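Local coordinates for protein CD1-2 antigen (Gallus gallus, PDB 3DBX) that probably presents lipid antigens to T cells, as an MHC class I-like CD1 molecule whose hydrophobic groove here holds palmitic acid, at residues R78-I81 against R82-E86; E163-S167 against S168-N172; T212-P216 against R217-V221. One frame throughout, in Å; residues are numbered along the deposited sequence.

Interaction 1 of 3, residues R78-I81 against R82-E86; sequences RNTI and RFMHE. With PLM (palmitic acid), chain F.
Asn79 O receives the N-H of Phe83 at 2.7 Å, the shortest of three backbone bonds that join these turns of helix 77-89; Thr80 O takes Met84 N and Ile81 O takes His85 N, the last almost straight at 176°. On the groove side, Asn79 and Arg82 run alongside each other, amide and guanidinium planes 75° apart. Arg82 NH2 lies 2.9 Å from Asn79 OD1, but the angle is too poor for a hydrogen bond, and the amide nitrogen of Asn79 instead bonds Ser73 O. Arg82 CG is anti to the backbone N (chi1 -167°) and the chain then bends at chi3, which brings one face of the guanidinium against the palmitic acid head: fatty acid O1 sits over that face, 2.9 Å from NH1. Asn79 CB touches C3 of the tail at 3.7 Å, while C7 meets Phe83 CG obliquely at 3.6 Å. Thr80 CG2 packs beside Met84 CE, 3.9 Å away, both side chains resting on Leu19 of strand 12-21. Further round the helix, Ile81 CG2 meets the His85 ring at its edge, 3.8 Å from CD2; Tyr95 and Thr27 hold the two ring nitrogens. Arg82 thus meets the carboxylate while Asn79 CB and Phe83 line the tail, a division consistent with CD1-type lipid binding, in which the positive charge of Arg82 would probably favour an ionised fatty acid head.

Interaction 2 of 3, residues E163-S167 against S168-N172; sequences EHIFS and SSFPN
His164 O is shared by two backbone donors, Ser168 N at 2.9 Å and the more distant Ser169 N, while Phe170 N bonds Ile165 O at 2.8 Å and 174°. The last two bonds span five residues instead of four, marking a wider pi-type turn within helix 156-180. At the next residue, Pro171 has no N-H to give, and the helix kinks there; Pro171 CG lies 3.3 Å from Phe166 O, a buried carbonyl without a polar partner. Ser167, at the end of the wide turn, donates its OG to Glu163 O at 2.7 Å from above the carbonyl plane, so that this oxygen takes both the hydroxyl and the N-H of Ser167. CH-pi contacts come next. Ile165 CG2, anti to the backbone N, projects onto one face of the Phe170 ring, 3.5 Å from its centroid, and Ser168 CB covers a face of the His164 imidazole at 4.0 Å. The aromatic pair is an offset edge-to-face stack: Phe170 turns its edge to the face of Phe166, planes at 86° and centroids 5.5 Å apart. Both phenyl rings reach the sheet that floors the groove, where Phe166 rests on strands 97-107 and 113-121, and Phe170 touches Cys105 and sets its ring edge-to-face with Phe13, close to the bound palmitic acid. Ile165 and Ser169 pack on Ile69 of helix 66-71.

Interaction 3 of 3, residues T212-P216 against R217-V221; sequences TSFYP and RPIAV
Ile219 CD1 stands over the centre of the Phe214 ring, 3.6 Å from the centroid and only 5° off the ring normal, a CH-pi contact in which the two side chains cross at about a right angle. Its other branch, CG2, touches the rim of the ring at CZ, 3.9 Å away. The ring owes this place to a chi1 of 60°, which sets CG between the backbone N and the carbonyl carbon and swings the phenyl back over the turn. Arg217 O comes in at the ring edge near its plane, 3.5 Å from CE2, and Pro216 O also lies in plane there; the latter accepts a hydrogen bond from His271 NE2. The run Phe-Tyr-Pro, with a cis peptide bond before Pro216, is a hallmark of immunoglobulin C1-set domains, and here it leads from strand 204-214 to strand 220-225 in the opposite sheet. A G1 beta bulge, Ser213 and Phe214 facing Tyr249, precedes the turn, and Ser213 OG bonds a basic side chain of the other protein chain. Outward from the ring the contact thins: Pro216 CB and Pro218 CD merely graze at 4.0 Å, with Pro218 exposed. Arg217, extended from CG to NE, is exposed and lies on Tyr249 of strand 249-257, while Ile219 on the inner side packs against Val211, Leu251 and Val269.

Overall arrangement
From the N terminus, interaction 1 comes first, in helix 77-89 of the MHC-like platform; interaction 2 follows in helix 156-180, and interaction 3 in the C1-set domain. All three are local and in series: none nests within or crosses another, and only interaction 3 rounds a turn, between strands of the two facing immunoglobulin sheets. Interactions 1 and 2, with centres about 23 Å apart and nearest atoms about 10 Å apart, belong to helices lying over the same eight-stranded antiparallel sheet; interaction 1 touches the bound palmitic acid, and the Phe170 side chain of interaction 2 comes within about 5 Å of it. Interaction 3 lies about 40 Å from interaction 1, centre to centre, on the opposite side of the chain's centre.

Interaction 1 of 3, residues R78-I81 against R82-E86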
ATOM      1  N   ARG A  78     -17.401  -6.071  15.224  1.00 63.10           N
ATOM      2  CA  ARG A  78     -18.825  -6.048  15.525  1.00 67.45           C
ATOM      3  C   ARG A  78     -19.232  -4.910  16.488  1.00 69.13           C
ATOM      4  O   ARG A  78     -20.255  -4.242  16.272  1.00 71.30           O
ATOM      5  CB  ARG A  78     -19.279  -7.438  16.017  1.00 71.46           C
ATOM      6  CG  ARG A  78     -19.431  -8.424  14.853  1.00 73.34           C
ATOM      7  CD  ARG A  78     -19.191  -9.872  15.250  1.00 81.64           C
ATOM      8  NE  ARG A  78     -19.300 -10.773  14.095  1.00 85.33           N
ATOM      9  CZ  ARG A  78     -18.307 -11.070  13.251  1.00 83.63           C
ATOM     10  NH1 ARG A  78     -17.085 -10.558  13.408  1.00 79.81           N
ATOM     11  NH2 ARG A  78     -18.534 -11.903  12.240  1.00 85.94           N
ATOM     12  N   ASN A  79     -18.436  -4.678  17.533  1.00 68.73           N
ATOM     13  CA  ASN A  79     -18.652  -3.522  18.412  1.00 69.83           C
ATOM     14  C   ASN A  79     -18.250  -2.213  17.754  1.00 66.48           C
ATOM     15  O   ASN A  79     -18.972  -1.224  17.858  1.00 67.93           O
ATOM     16  CB  ASN A  79     -17.928  -3.681  19.748  1.00 71.71           C
ATOM     17  CG  ASN A  79     -18.759  -4.438  20.792  1.00 76.84           C
ATOM     18  OD1 ASN A  79     -19.969  -4.235  20.928  1.00 79.33           O
ATOM     19  ND2 ASN A  79     -18.096  -5.302  21.545  1.00 77.96           N
ATOM     20  N   THR A  80     -17.100  -2.208  17.077  1.00 62.41           N
ATOM     21  CA  THR A  80     -16.625  -1.013  16.343  1.00 59.68           C
ATOM     22  C   THR A  80     -17.634  -0.456  15.316  1.00 59.32           C
ATOM     23  O   THR A  80     -17.859   0.747  15.264  1.00 59.10           O
ATOM     24  CB  THR A  80     -15.261  -1.258  15.642  1.00 55.90           C
ATOM     25  OG1 THR A  80     -14.339  -1.815  16.579  1.00 56.98           O
ATOM     26  CG2 THR A  80     -14.696   0.047  15.108  1.00 54.56           C
ATOM     27  N   ILE A  81     -18.213  -1.333  14.497  1.00 59.59           N
ATOM     28  CA  ILE A  81     -19.259  -0.948  13.553  1.00 60.92           C
ATOM     29  C   ILE A  81     -20.399  -0.234  14.276  1.00 64.80           C
ATOM     30  O   ILE A  81     -20.799   0.848  13.872  1.00 65.47           O
ATOM     31  CB  ILE A  81     -19.815  -2.167  12.793  1.00 61.86           C
ATOM     32  CG1 ILE A  81     -18.787  -2.693  11.810  1.00 58.07           C
ATOM     33  CG2 ILE A  81     -21.148  -1.827  12.076  1.00 64.95           C
ATOM     34  CD1 ILE A  81     -18.909  -4.161  11.609  1.00 60.61           C
ATOM     35  N   ARG A  82     -20.909  -0.828  15.352  1.00 67.81           N
ATOM     36  CA  ARG A  82     -21.975  -0.201  16.119  1.00 72.05           C
ATOM     37  C   ARG A  82     -21.520   1.079  16.823  1.00 71.75           C
ATOM     38  O   ARG A  82     -22.273   2.036  16.890  1.00 73.87           O
ATOM     39  CB  ARG A  82     -22.606  -1.184  17.109  1.00 76.01           C
ATOM     40  CG  ARG A  82     -23.921  -0.679  17.700  1.00 82.64           C
ATOM     41  CD  ARG A  82     -24.784  -1.804  18.291  1.00 88.03           C
ATOM     42  NE  ARG A  82     -23.957  -2.796  18.975  1.00 89.52           N
ATOM     43  CZ  ARG A  82     -23.520  -2.665  20.225  1.00 92.43           C
ATOM     44  NH1 ARG A  82     -23.840  -1.577  20.933  1.00 94.33           N
ATOM     45  NH2 ARG A  82     -22.764  -3.623  20.763  1.00 92.43           N
ATOM     46  N   PHE A  83     -20.291   1.109  17.321  1.00 69.81           N
ATOM     47  CA  PHE A  83     -19.739   2.338  17.881  1.00 69.90           C
ATOM     48  C   PHE A  83     -19.659   3.461  16.841  1.00 68.13           C
ATOM     49  O   PHE A  83     -19.883   4.626  17.176  1.00 69.76           O
ATOM     50  CB  PHE A  83     -18.349   2.097  18.461  1.00 68.45           C
ATOM     51  CG  PHE A  83     -17.756   3.309  19.124  1.00 69.59           C
ATOM     52  CD1 PHE A  83     -18.247   3.760  20.351  1.00 74.19           C
ATOM     53  CD2 PHE A  83     -16.711   4.008  18.518  1.00 66.73           C
ATOM     54  CE1 PHE A  83     -17.702   4.884  20.966  1.00 76.37           C
ATOM     55  CE2 PHE A  83     -16.164   5.139  19.121  1.00 67.85           C
ATOM     56  CZ  PHE A  83     -16.656   5.575  20.344  1.00 72.97           C
ATOM     57  N   MET A  84     -19.333   3.118  15.592  1.00 64.64           N
ATOM     58  CA  MET A  84     -19.242   4.138  14.532  1.00 63.55           C
ATOM     59  C   MET A  84     -20.616   4.640  14.080  1.00 66.00           C
ATOM     60  O   MET A  84     -20.807   5.847  13.928  1.00 67.40           O
ATOM     61  CB  MET A  84     -18.404   3.656  13.357  1.00 59.48           C
ATOM     62  CG  MET A  84     -16.907   3.388  13.678  1.00 58.60           C
ATOM     63  SD  MET A  84     -16.033   4.716  14.554  1.00 59.91           S
ATOM     64  CE  MET A  84     -14.451   3.923  14.845  1.00 57.86           C
ATOM     65  N   HIS A  85     -21.574   3.730  13.896  1.00 67.80           N
ATOM     66  CA  HIS A  85     -22.978   4.118  13.653  1.00 71.10           C
ATOM     67  C   HIS A  85     -23.528   5.018  14.755  1.00 75.38           C
ATOM     68  O   HIS A  85     -24.301   5.928  14.477  1.00 77.37           O
ATOM     69  CB  HIS A  85     -23.890   2.894  13.492  1.00 72.86           C
ATOM     70  CG  HIS A  85     -23.910   2.319  12.109  1.00 70.33           C
ATOM     71  ND1 HIS A  85     -24.650   2.868  11.083  1.00 70.74           N
ATOM     72  CD2 HIS A  85     -23.285   1.239  11.583  1.00 67.03           C
ATOM     73  CE1 HIS A  85     -24.479   2.153   9.984  1.00 68.25           C
ATOM     74  NE2 HIS A  85     -23.654   1.158  10.262  1.00 67.59           N
ATOM     75  N   GLU A  86     -23.129   4.754  15.998  1.00 77.28           N
ATOM     76  CA  GLU A  86     -23.588   5.511  17.162  1.00 82.13           C
ATOM     77  C   GLU A  86     -23.045   6.936  17.234  1.00 81.95           C
ATOM     78  O   GLU A  86     -23.758   7.854  17.643  1.00 85.33           O
ATOM     79  CB  GLU A  86     -23.207   4.800  18.464  1.00 84.26           C
ATOM     80  CG  GLU A  86     -23.591   3.326  18.578  1.00 87.18           C
ATOM     81  CD  GLU A  86     -25.015   3.023  18.144  1.00 92.49           C
ATOM     82  OE1 GLU A  86     -25.959   3.390  18.886  1.00 98.30           O
ATOM     83  OE2 GLU A  86     -25.178   2.396  17.069  1.00 90.65           O
TER
HETATM   84  C1  PLM F 522     -20.973   0.622  21.719  1.00 68.45           C
HETATM   85  O1  PLM F 522     -21.404  -0.064  20.757  1.00 69.12           O
HETATM   86  O2  PLM F 522     -21.585   1.673  22.020  1.00 68.55           O
HETATM   87  C2  PLM F 522     -19.746   0.205  22.511  1.00 68.29           C
HETATM   88  C3  PLM F 522     -18.844  -0.720  21.689  1.00 68.56           C
HETATM   89  C4  PLM F 522     -17.515  -1.002  22.386  1.00 68.16           C
HETATM   90  C5  PLM F 522     -16.425  -0.004  21.985  1.00 68.15           C
HETATM   91  C6  PLM F 522     -15.695  -0.378  20.692  1.00 67.41           C
HETATM   92  C7  PLM F 522     -15.283   0.855  19.889  1.00 66.76           C
HETATM   93  C8  PLM F 522     -13.793   1.125  19.995  1.00 65.86           C
HETATM   94  C9  PLM F 522     -13.234   1.643  18.673  1.00 65.75           C
HETATM   95  CA  PLM F 522     -11.724   1.815  18.803  1.00 65.12           C
HETATM   96  CB  PLM F 522     -10.977   1.425  17.534  1.00 64.64           C
HETATM   97  CC  PLM F 522     -10.471  -0.013  17.571  1.00 63.52           C
HETATM   98  CD  PLM F 522      -9.020  -0.100  18.025  1.00 63.09           C
HETATM   99  CE  PLM F 522      -8.734  -1.515  18.482  1.00 63.06           C
HETATM  100  CF  PLM F 522      -7.455  -2.059  17.858  1.00 63.32           C
HETATM  101  CG  PLM F 522      -7.570  -3.561  17.622  1.00 62.30           C

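Interaction 2 of 3, residues E163-S167 against S168-N172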
ATOM      1  N   GLU A 163      -4.161  -1.802  26.387  1.00 81.67           N
ATOM      2  CA  GLU A 163      -2.859  -1.983  27.027  1.00 84.40           C
ATOM      3  C   GLU A 163      -2.378  -3.437  26.919  1.00 83.33           C
ATOM      4  O   GLU A 163      -1.229  -3.692  26.417  1.00 81.73           O
ATOM      5  CB  GLU A 163      -2.906  -1.546  28.495  1.00 91.17           C
ATOM      6  N   HIS A 164      -3.261  -4.377  27.374  1.00 84.31           N
ATOM      7  CA  HIS A 164      -2.959  -5.806  27.273  1.00 83.59           C
ATOM      8  C   HIS A 164      -2.663  -6.251  25.840  1.00 77.96           C
ATOM      9  O   HIS A 164      -1.737  -7.035  25.605  1.00 77.33           O
ATOM     10  CB  HIS A 164      -4.107  -6.647  27.816  1.00 85.79           C
ATOM     11  CG  HIS A 164      -3.821  -8.116  27.787  1.00 86.83           C
ATOM     12  ND1 HIS A 164      -4.355  -8.959  26.831  1.00 83.53           N
ATOM     13  CD2 HIS A 164      -3.022  -8.883  28.572  1.00 90.37           C
ATOM     14  CE1 HIS A 164      -3.917 -10.188  27.045  1.00 84.15           C
ATOM     15  NE2 HIS A 164      -3.102 -10.168  28.091  1.00 89.41           N
ATOM     16  N   ILE A 165      -3.463  -5.748  24.902  1.00 73.67           N
ATOM     17  CA  ILE A 165      -3.346  -6.087  23.490  1.00 69.00           C
ATOM     18  C   ILE A 165      -1.942  -5.788  22.980  1.00 66.88           C
ATOM     19  O   ILE A 165      -1.290  -6.654  22.398  1.00 65.06           O
ATOM     20  CB  ILE A 165      -4.391  -5.310  22.670  1.00 65.83           C
ATOM     21  CG1 ILE A 165      -5.770  -5.977  22.751  1.00 67.60           C
ATOM     22  CG2 ILE A 165      -3.989  -5.201  21.241  1.00 62.19           C
ATOM     23  CD1 ILE A 165      -6.776  -5.366  21.724  1.00 64.43           C
ATOM     24  N   PHE A 166      -1.479  -4.566  23.228  1.00 67.82           N
ATOM     25  CA  PHE A 166      -0.205  -4.086  22.697  1.00 66.62           C
ATOM     26  C   PHE A 166       1.012  -4.539  23.490  1.00 69.91           C
ATOM     27  O   PHE A 166       2.120  -4.543  22.959  1.00 68.75           O
ATOM     28  CB  PHE A 166      -0.208  -2.554  22.567  1.00 66.78           C
ATOM     29  CG  PHE A 166      -1.159  -2.042  21.529  1.00 62.77           C
ATOM     30  CD1 PHE A 166      -0.979  -2.355  20.184  1.00 59.28           C
ATOM     31  CD2 PHE A 166      -2.233  -1.246  21.894  1.00 63.63           C
ATOM     32  CE1 PHE A 166      -1.858  -1.901  19.222  1.00 56.88           C
ATOM     33  CE2 PHE A 166      -3.122  -0.782  20.953  1.00 59.42           C
ATOM     34  CZ  PHE A 166      -2.943  -1.110  19.607  1.00 57.79           C
ATOM     35  N   SER A 167       0.809  -4.908  24.755  1.00 74.97           N
ATOM     36  CA  SER A 167       1.906  -5.369  25.630  1.00 79.38           C
ATOM     37  C   SER A 167       2.115  -6.878  25.604  1.00 79.48           C
ATOM     38  O   SER A 167       3.226  -7.366  25.867  1.00 82.18           O
ATOM     39  CB  SER A 167       1.668  -4.954  27.089  1.00 85.14           C
ATOM     40  OG  SER A 167       1.379  -3.579  27.175  1.00 86.79           O
ATOM     41  N   SER A 168       1.042  -7.617  25.345  1.00 77.43           N
ATOM     42  CA  SER A 168       1.079  -9.060  25.488  1.00 78.76           C
ATOM     43  C   SER A 168       0.631  -9.768  24.228  1.00 73.96           C
ATOM     44  O   SER A 168       1.375 -10.577  23.678  1.00 73.41           O
ATOM     45  CB  SER A 168       0.220  -9.497  26.676  1.00 83.50           C
ATOM     46  OG  SER A 168      -0.028 -10.893  26.633  1.00 85.45           O
ATOM     47  N   SER A 169      -0.575  -9.446  23.765  1.00 71.05           N
ATOM     48  CA  SER A 169      -1.218 -10.216  22.712  1.00 67.41           C
ATOM     49  C   SER A 169      -0.507 -10.088  21.374  1.00 62.83           C
ATOM     50  O   SER A 169      -0.118 -11.101  20.781  1.00 61.90           O
ATOM     51  CB  SER A 169      -2.704  -9.858  22.608  1.00 66.93           C
ATOM     52  OG  SER A 169      -3.388 -10.257  23.798  1.00 71.53           O
ATOM     53  N   PHE A 170      -0.308  -8.851  20.915  1.00 59.98           N
ATOM     54  CA  PHE A 170       0.328  -8.621  19.609  1.00 55.79           C
ATOM     55  C   PHE A 170       1.824  -8.995  19.555  1.00 56.14           C
ATOM     56  O   PHE A 170       2.242  -9.591  18.563  1.00 53.56           O
ATOM     57  CB  PHE A 170       0.090  -7.194  19.075  1.00 53.41           C
ATOM     58  CG  PHE A 170      -1.339  -6.891  18.716  1.00 51.87           C
ATOM     59  CD1 PHE A 170      -2.315  -7.889  18.702  1.00 53.31           C
ATOM     60  CD2 PHE A 170      -1.701  -5.596  18.356  1.00 50.81           C
ATOM     61  CE1 PHE A 170      -3.645  -7.608  18.352  1.00 53.42           C
ATOM     62  CE2 PHE A 170      -3.030  -5.287  17.997  1.00 51.82           C
ATOM     63  CZ  PHE A 170      -4.005  -6.302  17.987  1.00 51.41           C
ATOM     64  N   PRO A 171       2.634  -8.630  20.593  1.00 59.11           N
ATOM     65  CA  PRO A 171       4.028  -9.091  20.679  1.00 60.64           C
ATOM     66  C   PRO A 171       4.264 -10.613  20.611  1.00 61.94           C
ATOM     67  O   PRO A 171       5.158 -11.049  19.871  1.00 61.21           O
ATOM     68  CB  PRO A 171       4.502  -8.525  22.027  1.00 65.44           C
ATOM     69  CG  PRO A 171       3.703  -7.326  22.203  1.00 64.45           C
ATOM     70  CD  PRO A 171       2.339  -7.687  21.684  1.00 61.86           C
ATOM     71  N   ASN A 172       3.522 -11.404  21.394  1.00 64.07           N
ATOM     72  CA  ASN A 172       3.551 -12.871  21.278  1.00 65.10           C
ATOM     73  C   ASN A 172       3.204 -13.392  19.869  1.00 61.06           C
ATOM     74  O   ASN A 172       3.836 -14.324  19.377  1.00 60.99           O
ATOM     75  CB  ASN A 172       2.638 -13.528  22.322  1.00 68.63           C
ATOM     76  CG  ASN A 172       3.288 -13.614  23.701  1.00 76.08           C
ATOM     77  OD1 ASN A 172       3.803 -12.620  24.225  1.00 79.46           O
ATOM     78  ND2 ASN A 172       3.267 -14.811  24.297  1.00 80.59           N
TER

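Interaction 3 of 3, residues T212-P216 against R217-V221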
ATOM      1  N   THR A 212      13.203  -3.571 -11.911  1.00 22.44           N
ATOM      2  CA  THR A 212      12.029  -4.437 -11.777  1.00 24.68           C
ATOM      3  C   THR A 212      12.354  -5.681 -10.918  1.00 25.38           C
ATOM      4  O   THR A 212      13.524  -5.932 -10.596  1.00 25.62           O
ATOM      5  CB  THR A 212      11.496  -4.838 -13.217  1.00 28.56           C
ATOM      6  OG1 THR A 212      12.515  -5.577 -13.905  1.00 30.35           O
ATOM      7  CG2 THR A 212      11.229  -3.594 -14.067  1.00 28.05           C
ATOM      8  N   SER A 213      11.328  -6.402 -10.482  1.00 25.73           N
ATOM      9  CA  SER A 213      11.451  -7.797 -10.001  1.00 27.50           C
ATOM     10  C   SER A 213      11.973  -8.000  -8.613  1.00 26.50           C
ATOM     11  O   SER A 213      12.206  -9.162  -8.221  1.00 28.05           O
ATOM     12  CB  SER A 213      12.255  -8.678 -10.978  1.00 29.42           C
ATOM     13  OG  SER A 213      11.547  -8.798 -12.203  1.00 35.51           O
ATOM     14  N   PHE A 214      12.129  -6.924  -7.835  1.00 23.80           N
ATOM     15  CA  PHE A 214      12.886  -7.057  -6.588  1.00 23.42           C
ATOM     16  C   PHE A 214      12.074  -7.210  -5.302  1.00 24.79           C
ATOM     17  O   PHE A 214      10.980  -6.676  -5.159  1.00 24.01           O
ATOM     18  CB  PHE A 214      13.885  -5.909  -6.424  1.00 22.26           C
ATOM     19  CG  PHE A 214      13.248  -4.541  -6.396  1.00 21.76           C
ATOM     20  CD1 PHE A 214      13.075  -3.833  -7.563  1.00 23.62           C
ATOM     21  CD2 PHE A 214      12.900  -3.951  -5.188  1.00 22.23           C
ATOM     22  CE1 PHE A 214      12.528  -2.516  -7.537  1.00 22.90           C
ATOM     23  CE2 PHE A 214      12.330  -2.695  -5.135  1.00 24.04           C
ATOM     24  CZ  PHE A 214      12.124  -1.974  -6.323  1.00 22.91           C
ATOM     25  N   TYR A 215      12.644  -7.939  -4.354  1.00 23.92           N
ATOM     26  CA  TYR A 215      12.010  -8.041  -3.046  1.00 25.17           C
ATOM     27  C   TYR A 215      13.147  -8.264  -2.045  1.00 25.23           C
ATOM     28  O   TYR A 215      14.046  -9.047  -2.317  1.00 24.62           O
ATOM     29  CB  TYR A 215      10.988  -9.209  -3.021  1.00 25.71           C
ATOM     30  CG  TYR A 215      10.267  -9.278  -1.687  1.00 26.66           C
ATOM     31  CD1 TYR A 215      10.706 -10.120  -0.676  1.00 26.68           C
ATOM     32  CD2 TYR A 215       9.185  -8.440  -1.425  1.00 27.56           C
ATOM     33  CE1 TYR A 215      10.071 -10.148   0.572  1.00 31.58           C
ATOM     34  CE2 TYR A 215       8.535  -8.460  -0.182  1.00 28.70           C
ATOM     35  CZ  TYR A 215       8.982  -9.315   0.807  1.00 30.63           C
ATOM     36  OH  TYR A 215       8.322  -9.327   2.023  1.00 34.03           O
ATOM     37  N   PRO A 216      13.108  -7.616  -0.869  1.00 26.24           N
ATOM     38  CA  PRO A 216      12.106  -6.730  -0.284  1.00 27.31           C
ATOM     39  C   PRO A 216      12.061  -5.319  -0.913  1.00 27.45           C
ATOM     40  O   PRO A 216      12.820  -5.024  -1.829  1.00 25.85           O
ATOM     41  CB  PRO A 216      12.491  -6.706   1.209  1.00 29.51           C
ATOM     42  CG  PRO A 216      13.966  -7.019   1.240  1.00 29.63           C
ATOM     43  CD  PRO A 216      14.196  -7.947   0.073  1.00 27.54           C
ATOM     44  N   ARG A 217      11.178  -4.471  -0.400  1.00 28.12           N
ATOM     45  CA  ARG A 217      10.880  -3.169  -0.984  1.00 29.86           C
ATOM     46  C   ARG A 217      11.997  -2.123  -0.959  1.00 30.04           C
ATOM     47  O   ARG A 217      12.083  -1.312  -1.905  1.00 30.11           O
ATOM     48  CB  ARG A 217       9.656  -2.579  -0.260  1.00 31.90           C
ATOM     49  CG  ARG A 217       8.959  -1.386  -0.988  1.00 33.77           C
ATOM     50  CD  ARG A 217       7.828  -0.872  -0.099  1.00 39.39           C
ATOM     51  NE  ARG A 217       6.889   0.015  -0.804  1.00 51.37           N
ATOM     52  CZ  ARG A 217       7.025   1.338  -0.927  1.00 56.47           C
ATOM     53  NH1 ARG A 217       8.104   1.952  -0.443  1.00 58.94           N
ATOM     54  NH2 ARG A 217       6.095   2.054  -1.567  1.00 58.61           N
ATOM     55  N   PRO A 218      12.749  -1.999   0.173  1.00 31.69           N
ATOM     56  CA  PRO A 218      13.753  -0.922   0.217  1.00 32.65           C
ATOM     57  C   PRO A 218      14.803  -1.082  -0.875  1.00 31.50           C
ATOM     58  O   PRO A 218      15.212  -2.203  -1.170  1.00 29.50           O
ATOM     59  CB  PRO A 218      14.399  -1.119   1.586  1.00 35.96           C
ATOM     60  CG  PRO A 218      13.306  -1.751   2.405  1.00 35.74           C
ATOM     61  CD  PRO A 218      12.682  -2.707   1.468  1.00 32.76           C
ATOM     62  N   ILE A 219      15.198   0.024  -1.497  1.00 32.23           N
ATOM     63  CA  ILE A 219      16.178  -0.005  -2.605  1.00 31.23           C
ATOM     64  C   ILE A 219      16.698   1.413  -2.801  1.00 33.95           C
ATOM     65  O   ILE A 219      16.019   2.396  -2.421  1.00 33.98           O
ATOM     66  CB  ILE A 219      15.508  -0.546  -3.923  1.00 29.38           C
ATOM     67  CG1 ILE A 219      16.553  -0.983  -4.974  1.00 27.19           C
ATOM     68  CG2 ILE A 219      14.496   0.458  -4.487  1.00 28.99           C
ATOM     69  CD1 ILE A 219      15.903  -1.623  -6.189  1.00 27.05           C
ATOM     70  N   ALA A 220      17.914   1.541  -3.334  1.00 33.68           N
ATOM     71  CA  ALA A 220      18.387   2.861  -3.677  1.00 36.24           C
ATOM     72  C   ALA A 220      18.978   2.824  -5.078  1.00 35.47           C
ATOM     73  O   ALA A 220      19.830   1.991  -5.382  1.00 36.51           O
ATOM     74  CB  ALA A 220      19.373   3.382  -2.687  1.00 39.72           C
ATOM     75  N   VAL A 221      18.499   3.733  -5.911  1.00 34.95           N
ATOM     76  CA  VAL A 221      18.879   3.816  -7.317  1.00 33.51           C
ATOM     77  C   VAL A 221      19.481   5.197  -7.518  1.00 37.27           C
ATOM     78  O   VAL A 221      18.815   6.215  -7.232  1.00 38.42           O
ATOM     79  CB  VAL A 221      17.664   3.685  -8.213  1.00 30.98           C
ATOM     80  CG1 VAL A 221      18.084   3.820  -9.681  1.00 29.51           C
ATOM     81  CG2 VAL A 221      16.940   2.341  -7.958  1.00 29.75           C
TER